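Local coordinates for protein NanS-p (Escherichia phage vB_EcoP_24B, PDB 6YP6) that is a conserved carbohydrate esterase of a Shiga toxin-encoding phage and probably acts on and binds carbohydrate, at residues G1-S13 with P206-S218. Numbering follows the deposited sequence.
Sequences GVTTLLSYLASES and PVLIDSIAVEVNS
Val214 and Leu5 lie side by side because each sends a branch anti to its own backbone N (CG1 at chi1 -179°, CG at chi1 -177°), and Leu5 CD2 reaches Val214 CG1 at 3.8 Å. Leu6 turns its CG between backbone N and carbonyl carbon instead (chi1 64°), which carries its CD2 across the other branch, 3.8 Å from Val214 CG2. One valine is thus straddled by two successive leucines at a classic beta bulge, where Val214 O accepts a bent bond from Leu5 N (2.8 Å) and a weak one from Leu6 N. On both sides of the bulge the strands run antiparallel. Thr3 and Val216 exchange a pair of backbone bonds, as do Tyr8 and Ile212, and Ala10 N to Asp210 O (3.0 Å) closes the ladder just where segment 206-218 turns its corner. On the face bearing Thr4, the methyl CG2 of Val2 rests against the carboxylate carbon CD of Glu215 at 3.8 Å. A water donates to Glu215 OE2 (2.7 Å) and also hydrogen-bonds Thr4 OG1, while a salt bridge from Arg74 grips the same oxygen. Another water links Thr3 OG1 to Asn217 O, to which it donates at 3.0 Å. Towards the far end, the Tyr8 ring meets Ile209 CG2 obliquely, and its hydroxyl is hydrogen-bonded to Gly15 O. The contact therefore joins the two ends of the chain as neighbouring strands of one antiparallel sheet: Leu5 and Val214 meet Trp94 of strand 88-95 in the second sheet, Leu6 packs on Trp22 and Ala60, and on the other face one water bridges Thr4 to Glu215, whose carboxylate is probably stabilised as an anion by Arg74.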
ATOM      1  N   GLY A   1      -1.692  13.481 -19.633  1.00 21.66           N
ATOM      2  CA  GLY A   1      -1.798  12.355 -18.725  1.00 20.59           C
ATOM      3  C   GLY A   1      -1.213  12.661 -17.360  1.00 19.11           C
ATOM      4  O   GLY A   1      -0.975  13.809 -17.031  1.00 20.28           O
ATOM      5  N   VAL A   2      -0.962  11.631 -16.573  1.00 16.52           N
ATOM      6  CA  VAL A   2      -0.482  11.784 -15.211  1.00 13.95           C
ATOM      7  C   VAL A   2       1.036  11.883 -15.203  1.00 12.36           C
ATOM      8  O   VAL A   2       1.714  11.477 -16.143  1.00 12.94           O
ATOM      9  CB  VAL A   2      -0.961  10.602 -14.341  1.00 14.02           C
ATOM     10  CG1 VAL A   2      -2.484  10.513 -14.364  1.00 14.97           C
ATOM     11  CG2 VAL A   2      -0.330   9.284 -14.803  1.00 13.35           C
ATOM     12  N   THR A   3       1.573  12.414 -14.106  1.00 11.00           N
ATOM     13  CA  THR A   3       2.995  12.341 -13.805  1.00 11.21           C
ATOM     14  C   THR A   3       3.208  11.285 -12.731  1.00 11.68           C
ATOM     15  O   THR A   3       2.322  10.996 -11.936  1.00 13.37           O
ATOM     16  CB  THR A   3       3.549  13.681 -13.320  1.00 11.91           C
ATOM     17  OG1 THR A   3       2.873  14.079 -12.119  1.00 12.41           O
ATOM     18  CG2 THR A   3       3.391  14.755 -14.386  1.00 12.53           C
ATOM     19  N   THR A   4       4.392  10.710 -12.716  1.00 12.78           N
ATOM     20  CA  THR A   4       4.754   9.691 -11.744  1.00 12.55           C
ATOM     21  C   THR A   4       5.482  10.358 -10.590  1.00 12.20           C
ATOM     22  O   THR A   4       6.556  10.933 -10.780  1.00 15.17           O
ATOM     23  CB  THR A   4       5.649   8.648 -12.404  1.00 14.01           C
ATOM     24  OG1 THR A   4       4.935   8.020 -13.472  1.00 15.34           O
ATOM     25  CG2 THR A   4       6.075   7.596 -11.405  1.00 14.28           C
ATOM     26  N   LEU A   5       4.897  10.283  -9.400  1.00  9.54           N
ATOM     27  CA  LEU A   5       5.589  10.733  -8.201  1.00  8.85           C
ATOM     28  C   LEU A   5       6.640   9.713  -7.777  1.00  8.86           C
ATOM     29  O   LEU A   5       7.764  10.072  -7.401  1.00 10.13           O
ATOM     30  CB  LEU A   5       4.575  10.979  -7.096  1.00  9.14           C
ATOM     31  CG  LEU A   5       5.154  11.516  -5.803  1.00  9.78           C
ATOM     32  CD1 LEU A   5       5.683  12.921  -6.012  1.00 10.30           C
ATOM     33  CD2 LEU A   5       4.130  11.492  -4.709  1.00 10.50           C
ATOM     34  N   LEU A   6       6.281   8.436  -7.828  1.00  8.07           N
ATOM     35  CA  LEU A   6       7.215   7.363  -7.514  1.00  8.22           C
ATOM     36  C   LEU A   6       6.703   6.097  -8.188  1.00  7.48           C
ATOM     37  O   LEU A   6       5.503   5.933  -8.399  1.00  7.45           O
ATOM     38  CB  LEU A   6       7.353   7.144  -6.005  1.00  8.32           C
ATOM     39  CG  LEU A   6       6.102   6.684  -5.256  1.00  8.08           C
ATOM     40  CD1 LEU A   6       6.024   5.173  -5.145  1.00  8.10           C
ATOM     41  CD2 LEU A   6       6.028   7.314  -3.870  1.00  9.28           C
ATOM     42  N   SER A   7       7.622   5.189  -8.500  1.00  7.70           N
ATOM     43  CA  SER A   7       7.214   3.902  -9.031  1.00  8.57           C
ATOM     44  C   SER A   7       8.261   2.833  -8.768  1.00  7.85           C
ATOM     45  O   SER A   7       9.456   3.108  -8.666  1.00  8.06           O
ATOM     46  CB  SER A   7       6.893   3.984 -10.525  1.00 11.01           C
ATOM     47  OG  SER A   7       8.056   4.260 -11.254  1.00 13.23           O
ATOM     48  N   TYR A   8       7.765   1.605  -8.648  1.00  8.44           N
ATOM     49  CA  TYR A   8       8.535   0.382  -8.756  1.00  8.81           C
ATOM     50  C   TYR A   8       7.852  -0.483  -9.813  1.00  8.94           C
ATOM     51  O   TYR A   8       6.640  -0.701  -9.734  1.00  9.58           O
ATOM     52  CB  TYR A   8       8.588  -0.427  -7.451  1.00  8.82           C
ATOM     53  CG  TYR A   8       9.226  -1.776  -7.710  1.00  8.45           C
ATOM     54  CD1 TYR A   8      10.596  -1.886  -7.895  1.00  9.19           C
ATOM     55  CD2 TYR A   8       8.461  -2.925  -7.840  1.00  8.99           C
ATOM     56  CE1 TYR A   8      11.190  -3.088  -8.184  1.00  9.29           C
ATOM     57  CE2 TYR A   8       9.045  -4.136  -8.127  1.00  9.14           C
ATOM     58  CZ  TYR A   8      10.407  -4.218  -8.299  1.00  9.04           C
ATOM     59  OH  TYR A   8      10.950  -5.452  -8.589  1.00  9.93           O
ATOM     60  N   LEU A   9       8.630  -1.007 -10.765  1.00  9.00           N
ATOM     61  CA  LEU A   9       8.145  -1.959 -11.761  1.00  9.52           C
ATOM     62  C   LEU A   9       9.090  -3.154 -11.769  1.00  9.34           C
ATOM     63  O   LEU A   9      10.301  -2.994 -11.954  1.00  9.53           O
ATOM     64  CB  LEU A   9       8.096  -1.336 -13.161  1.00 10.81           C
ATOM     65  CG  LEU A   9       6.897  -0.456 -13.495  1.00 12.97           C
ATOM     66  CD1 LEU A   9       6.968   0.871 -12.768  1.00 14.78           C
ATOM     67  CD2 LEU A   9       6.775  -0.261 -15.009  1.00 14.14           C
ATOM     68  N   ALA A  10       8.549  -4.361 -11.619  1.00  9.44           N
ATOM     69  CA  ALA A  10       9.408  -5.540 -11.657  1.00  9.97           C
ATOM     70  C   ALA A  10      10.021  -5.767 -13.031  1.00 10.97           C
ATOM     71  O   ALA A  10      11.025  -6.481 -13.132  1.00 12.04           O
ATOM     72  CB  ALA A  10       8.640  -6.778 -11.197  1.00  9.81           C
ATOM     73  N   SER A  11       9.450  -5.176 -14.078  1.00 11.31           N
ATOM     74  CA  SER A  11       9.927  -5.322 -15.445  1.00 12.98           C
ATOM     75  C   SER A  11      10.948  -4.261 -15.837  1.00 13.42           C
ATOM     76  O   SER A  11      11.480  -4.323 -16.949  1.00 15.18           O
ATOM     77  CB  SER A  11       8.743  -5.236 -16.415  1.00 14.79           C
ATOM     78  OG  SER A  11       8.072  -3.993 -16.265  1.00 16.40           O
ATOM     79  N   GLU A  12      11.224  -3.291 -14.966  1.00 12.75           N
ATOM     80  CA  GLU A  12      12.162  -2.207 -15.242  1.00 13.26           C
ATOM     81  C   GLU A  12      13.481  -2.484 -14.535  1.00 12.51           C
ATOM     82  O   GLU A  12      13.498  -2.937 -13.391  1.00 12.69           O
ATOM     83  CB  GLU A  12      11.579  -0.884 -14.735  1.00 14.94           C
ATOM     84  CG  GLU A  12      12.478   0.327 -14.884  1.00 16.48           C
ATOM     85  CD  GLU A  12      11.812   1.589 -14.371  1.00 17.88           C
ATOM     86  OE1 GLU A  12      12.488   2.382 -13.693  1.00 18.26           O
ATOM     87  OE2 GLU A  12      10.597   1.765 -14.624  1.00 18.96           O
ATOM     88  N   SER A  13      14.588  -2.233 -15.229  1.00 13.02           N
ATOM     89  CA  SER A  13      15.915  -2.335 -14.629  1.00 13.82           C
ATOM     90  C   SER A  13      16.117  -3.674 -13.924  1.00 13.24           C
ATOM     91  O   SER A  13      16.627  -3.744 -12.803  1.00 13.33           O
ATOM     92  CB  SER A  13      16.188  -1.164 -13.682  1.00 15.83           C
ATOM     93  OG  SER A  13      16.151   0.063 -14.377  1.00 17.40           O
ATOM     94  N   PRO A 206       3.699 -14.956   1.659  1.00  7.84           N
ATOM     95  CA  PRO A 206       4.584 -14.499   0.581  1.00  8.73           C
ATOM     96  C   PRO A 206       3.756 -13.717  -0.432  1.00  8.34           C
ATOM     97  O   PRO A 206       2.604 -14.062  -0.710  1.00  8.59           O
ATOM     98  CB  PRO A 206       5.136 -15.800  -0.004  1.00  9.56           C
ATOM     99  CG  PRO A 206       5.002 -16.788   1.118  1.00  9.79           C
ATOM    100  CD  PRO A 206       3.717 -16.422   1.794  1.00  8.86           C
ATOM    101  N   VAL A 207       4.335 -12.651  -0.983  1.00  8.13           N
ATOM    102  CA  VAL A 207       3.623 -11.807  -1.938  1.00  8.09           C
ATOM    103  C   VAL A 207       4.514 -11.513  -3.134  1.00  7.67           C
ATOM    104  O   VAL A 207       5.721 -11.285  -2.990  1.00  8.58           O
ATOM    105  CB  VAL A 207       3.086 -10.517  -1.268  1.00  8.90           C
ATOM    106  CG1 VAL A 207       4.200  -9.583  -0.823  1.00  9.98           C
ATOM    107  CG2 VAL A 207       2.094  -9.773  -2.180  1.00  9.12           C
ATOM    108  N   LEU A 208       3.902 -11.511  -4.314  1.00  7.70           N
ATOM    109  CA  LEU A 208       4.546 -11.097  -5.550  1.00  8.20           C
ATOM    110  C   LEU A 208       4.032  -9.709  -5.902  1.00  7.86           C
ATOM    111  O   LEU A 208       2.819  -9.475  -5.933  1.00  8.92           O
ATOM    112  CB  LEU A 208       4.235 -12.062  -6.692  1.00  9.28           C
ATOM    113  CG  LEU A 208       5.158 -13.272  -6.817  1.00 12.85           C
ATOM    114  CD1 LEU A 208       5.109 -14.135  -5.597  1.00 14.34           C
ATOM    115  CD2 LEU A 208       4.784 -14.059  -8.061  1.00 13.67           C
ATOM    116  N   ILE A 209       4.949  -8.795  -6.171  1.00  7.68           N
ATOM    117  CA  ILE A 209       4.614  -7.431  -6.560  1.00  7.90           C
ATOM    118  C   ILE A 209       4.978  -7.238  -8.024  1.00  8.14           C
ATOM    119  O   ILE A 209       6.120  -7.485  -8.427  1.00  8.98           O
ATOM    120  CB  ILE A 209       5.351  -6.403  -5.681  1.00  9.48           C
ATOM    121  CG1 ILE A 209       5.050  -6.604  -4.208  1.00 11.25           C
ATOM    122  CG2 ILE A 209       5.046  -4.984  -6.164  1.00  9.49           C
ATOM    123  CD1 ILE A 209       3.664  -6.351  -3.847  1.00 12.95           C
ATOM    124  N   ASP A 210       4.013  -6.787  -8.813  1.00  7.69           N
ATOM    125  CA  ASP A 210       4.233  -6.397 -10.202  1.00  8.44           C
ATOM    126  C   ASP A 210       4.683  -4.941 -10.277  1.00  8.33           C
ATOM    127  O   ASP A 210       5.666  -4.619 -10.951  1.00  9.14           O
ATOM    128  CB  ASP A 210       2.914  -6.590 -10.964  1.00  9.12           C
ATOM    129  CG  ASP A 210       3.086  -6.616 -12.461  1.00 11.03           C
ATOM    130  OD1 ASP A 210       4.084  -7.193 -12.939  1.00 11.95           O
ATOM    131  OD2 ASP A 210       2.173  -6.142 -13.177  1.00 11.36           O
ATOM    132  N   SER A 211       3.960  -4.066  -9.581  1.00  8.08           N
ATOM    133  CA  SER A 211       4.256  -2.647  -9.583  1.00  8.23           C
ATOM    134  C   SER A 211       3.654  -1.998  -8.346  1.00  7.75           C
ATOM    135  O   SER A 211       2.686  -2.496  -7.759  1.00  7.89           O
ATOM    136  CB  SER A 211       3.684  -1.984 -10.837  1.00 10.00           C
ATOM    137  OG  SER A 211       2.273  -2.107 -10.865  1.00 11.60           O
ATOM    138  N   ILE A 212       4.253  -0.864  -7.971  1.00  7.81           N
ATOM    139  CA  ILE A 212       3.738   0.072  -6.974  1.00  7.94           C
ATOM    140  C   ILE A 212       3.955   1.453  -7.566  1.00  8.39           C
ATOM    141  O   ILE A 212       5.036   1.722  -8.095  1.00  9.27           O
ATOM    142  CB  ILE A 212       4.520  -0.006  -5.647  1.00  8.57           C
ATOM    143  CG1 ILE A 212       4.471  -1.405  -5.044  1.00  9.95           C
ATOM    144  CG2 ILE A 212       4.000   1.030  -4.644  1.00  9.17           C
ATOM    145  CD1 ILE A 212       5.496  -1.631  -3.963  1.00 11.22           C
ATOM    146  N   ALA A 213       2.968   2.336  -7.482  1.00  8.00           N
ATOM    147  CA  ALA A 213       3.192   3.681  -7.992  1.00  7.90           C
ATOM    148  C   ALA A 213       2.308   4.690  -7.281  1.00  7.68           C
ATOM    149  O   ALA A 213       1.237   4.354  -6.769  1.00  8.33           O
ATOM    150  CB  ALA A 213       2.931   3.782  -9.501  1.00  9.37           C
ATOM    151  N   VAL A 214       2.763   5.939  -7.273  1.00  7.27           N
ATOM    152  CA  VAL A 214       1.909   7.080  -6.984  1.00  7.29           C
ATOM    153  C   VAL A 214       1.960   7.974  -8.205  1.00  8.13           C
ATOM    154  O   VAL A 214       3.051   8.326  -8.673  1.00  8.36           O
ATOM    155  CB  VAL A 214       2.322   7.832  -5.708  1.00  7.72           C
ATOM    156  CG1 VAL A 214       1.374   8.998  -5.472  1.00  8.61           C
ATOM    157  CG2 VAL A 214       2.329   6.895  -4.511  1.00  7.93           C
ATOM    158  N   GLU A 215       0.792   8.319  -8.728  1.00  8.65           N
ATOM    159  CA  GLU A 215       0.663   9.169  -9.902  1.00  9.28           C
ATOM    160  C   GLU A 215      -0.179  10.378  -9.531  1.00  8.87           C
ATOM    161  O   GLU A 215      -1.078  10.289  -8.682  1.00  9.47           O
ATOM    162  CB  GLU A 215       0.029   8.383 -11.056  1.00 11.82           C
ATOM    163  CG  GLU A 215       0.963   7.306 -11.602  1.00 14.50           C
ATOM    164  CD  GLU A 215       0.300   6.302 -12.529  1.00 17.13           C
ATOM    165  OE1 GLU A 215      -0.928   6.067 -12.430  1.00 17.51           O
ATOM    166  OE2 GLU A 215       1.029   5.732 -13.368  1.00 18.77           O
ATOM    167  N   VAL A 216       0.140  11.513 -10.146  1.00  8.68           N
ATOM    168  CA  VAL A 216      -0.529  12.778  -9.882  1.00  9.30           C
ATOM    169  C   VAL A 216      -1.088  13.284 -11.200  1.00  9.85           C
ATOM    170  O   VAL A 216      -0.391  13.289 -12.224  1.00 10.09           O
ATOM    171  CB  VAL A 216       0.436  13.798  -9.248  1.00  9.89           C
ATOM    172  CG1 VAL A 216      -0.264  15.101  -8.986  1.00 10.52           C
ATOM    173  CG2 VAL A 216       1.008  13.219  -7.945  1.00 10.21           C
ATOM    174  N   ASN A 217      -2.350  13.688 -11.185  1.00 10.58           N
ATOM    175  CA  ASN A 217      -2.960  14.198 -12.402  1.00 12.67           C
ATOM    176  C   ASN A 217      -2.205  15.425 -12.908  1.00 14.70           C
ATOM    177  O   ASN A 217      -1.702  16.228 -12.125  1.00 14.69           O
ATOM    178  CB  ASN A 217      -4.416  14.561 -12.132  1.00 13.27           C
ATOM    179  CG  ASN A 217      -5.263  13.354 -11.807  1.00 14.07           C
ATOM    180  OD1 ASN A 217      -5.008  12.253 -12.283  1.00 15.47           O
ATOM    181  ND2 ASN A 217      -6.287  13.562 -10.995  1.00 13.90           N
ATOM    182  N   SER A 218      -2.112  15.558 -14.230  1.00 17.71           N
ATOM    183  CA  SER A 218      -1.418  16.706 -14.817  1.00 21.09           C
ATOM    184  C   SER A 218      -2.420  17.654 -15.452  1.00 23.03           C
ATOM    185  O   SER A 218      -3.352  17.212 -16.125  1.00 24.14           O
ATOM    186  CB  SER A 218      -0.393  16.265 -15.867  1.00 22.22           C
ATOM    187  OG  SER A 218       0.287  17.379 -16.436  1.00 23.41           O
TER
HETATM  188  O   HOH W   1       1.249  16.264 -12.032  1.00 23.74           O
HETATM  189  O   HOH W   2       3.670   5.766 -13.058  1.00 26.31           O
HETATM  190  O   HOH W   3       6.159  -3.877 -14.160  1.00 18.89           O